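Local coordinates for protein methane monooxygenase hydroxylase, MmoD (Methylosinus sporium, PDB 6D7K) that is associated with the soluble methane monooxygenase system and probably acts on its hydroxylase as a regulatory or assembly partner, at residues G50-F55 and R59-H64. Residues are numbered along the deposited sequence; the frame is centred on the assembly and turned at random.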
# COMPACT_ATOMS: atom_id res chain seq x y z
N GLY H 50 -1.13 19.99 10.03
CA GLY H 50 -1.91 21.12 9.55
C GLY H 50 -1.11 22.41 9.53
O GLY H 50 0.08 22.43 9.87
N CYS H 51 -1.77 23.48 9.10
CA CYS H 51 -1.14 24.79 9.14
C CYS H 51 -2.19 25.87 9.31
O CYS H 51 -3.38 25.67 9.04
CB CYS H 51 -0.29 25.05 7.89
SG CYS H 51 -1.19 25.04 6.34
N SER H 52 -1.73 27.02 9.81
CA SER H 52 -2.56 28.17 10.10
C SER H 52 -1.77 29.43 9.76
O SER H 52 -0.54 29.39 9.60
CB SER H 52 -2.96 28.22 11.58
OG SER H 52 -3.84 27.18 11.93
N LEU H 53 -2.49 30.55 9.69
CA LEU H 53 -1.86 31.85 9.47
C LEU H 53 -1.13 32.38 10.70
O LEU H 53 -0.26 33.24 10.55
CB LEU H 53 -2.90 32.88 9.03
CG LEU H 53 -3.74 32.63 7.77
CD1 LEU H 53 -4.69 33.78 7.50
CD2 LEU H 53 -2.86 32.36 6.55
N SER H 54 -1.44 31.89 11.89
CA SER H 54 -0.90 32.49 13.11
C SER H 54 -1.00 31.49 14.25
O SER H 54 -1.79 30.55 14.21
CB SER H 54 -1.67 33.75 13.48
OG SER H 54 -2.88 33.40 14.12
N PHE H 55 -0.20 31.74 15.30
CA PHE H 55 -0.36 30.99 16.54
C PHE H 55 -1.83 30.94 16.94
O PHE H 55 -2.37 29.87 17.23
CB PHE H 55 0.49 31.60 17.66
CG PHE H 55 0.45 30.81 18.97
CD1 PHE H 55 1.25 29.68 19.13
CD2 PHE H 55 -0.37 31.21 20.02
CE1 PHE H 55 1.23 28.94 20.31
CE2 PHE H 55 -0.41 30.49 21.22
CZ PHE H 55 0.39 29.35 21.37
N ARG H 59 -4.28 27.43 17.34
CA ARG H 59 -5.03 26.91 18.48
C ARG H 59 -6.46 26.60 18.09
O ARG H 59 -7.00 25.55 18.45
CB ARG H 59 -5.00 27.92 19.62
CG ARG H 59 -3.60 28.16 20.16
CD ARG H 59 -3.60 29.23 21.22
NE ARG H 59 -3.82 28.69 22.55
CZ ARG H 59 -3.93 29.43 23.65
NH1 ARG H 59 -3.85 30.75 23.59
NH2 ARG H 59 -4.11 28.83 24.82
N LYS H 60 -7.09 27.51 17.36
CA LYS H 60 -8.48 27.31 16.96
C LYS H 60 -8.61 26.10 16.04
O LYS H 60 -9.54 25.30 16.19
CB LYS H 60 -9.00 28.58 16.29
CG LYS H 60 -9.07 29.76 17.25
CD LYS H 60 -10.38 29.74 18.04
CE LYS H 60 -11.58 29.40 17.10
NZ LYS H 60 -12.90 29.17 17.78
N ALA H 61 -7.66 25.95 15.11
CA ALA H 61 -7.65 24.82 14.20
C ALA H 61 -7.53 23.50 14.95
O ALA H 61 -8.31 22.56 14.73
CB ALA H 61 -6.49 24.98 13.22
N VAL H 62 -6.52 23.39 15.83
CA VAL H 62 -6.32 22.18 16.61
C VAL H 62 -7.55 21.88 17.45
O VAL H 62 -7.91 20.71 17.66
CB VAL H 62 -5.03 22.29 17.46
CG1 VAL H 62 -5.08 21.31 18.64
CG2 VAL H 62 -3.77 22.07 16.61
N ALA H 63 -8.23 22.93 17.93
CA ALA H 63 -9.43 22.70 18.74
C ALA H 63 -10.56 22.10 17.89
O ALA H 63 -11.28 21.21 18.35
CB ALA H 63 -9.86 23.99 19.43
N HIS H 64 -10.73 22.57 16.66
CA HIS H 64 -11.75 21.99 15.80
C HIS H 64 -11.48 20.51 15.58
O HIS H 64 -12.35 19.66 15.83
CB HIS H 64 -11.78 22.72 14.45
CG HIS H 64 -12.51 24.03 14.47
ND1 HIS H 64 -13.71 24.21 15.11
CD2 HIS H 64 -12.22 25.22 13.88
CE1 HIS H 64 -14.12 25.45 14.94
NE2 HIS H 64 -13.23 26.08 14.20
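Phe55 and Arg59, one helical turn apart, carry most of this contact. Phe55 O accepts Arg59 N at 3.1 Å, with an N-H...O angle of 155°. On the side-chain level the ring meets the aliphatic part of the arginine: Phe55 CE2 lies 3.4 Å from Arg59 CD, while Arg59 CG sits over one ring face. The guanidinium plane is turned 41° from the ring, so the approach is oblique rather than stacked. Phe55 CG is anti to the backbone N (chi1 -176°), beside the carbonyl carbon, and from there the ring crosses the arginine chain, itself bent at chi3, at a slant. A second, smaller and buried point of contact has Ser52 OG packed 3.7 Å from Ala61 CB, the two CA atoms being 7.3 Å apart. The Phe55 ring also touches Ile17, Ile19 and Thr29 of the sheet; an alanine here would probably leave the Arg59 methylenes without their aromatic partner and open a gap against those strands. The Ser52 hydroxyl has weak hydrogen bonds to Ser57 O and Trp38 NE1, and Trp38 also touches Ala61. In the chain between Ser52 and Phe55, Ser54 occupies the N-cap, its OG bonded to Ser57 N. Strand 45-52, an edge of the four-stranded antiparallel sheet within the chain, thus passes through a short capped turn into helix 55-74, a beta-to-alpha connection that lays the helix against the sheet.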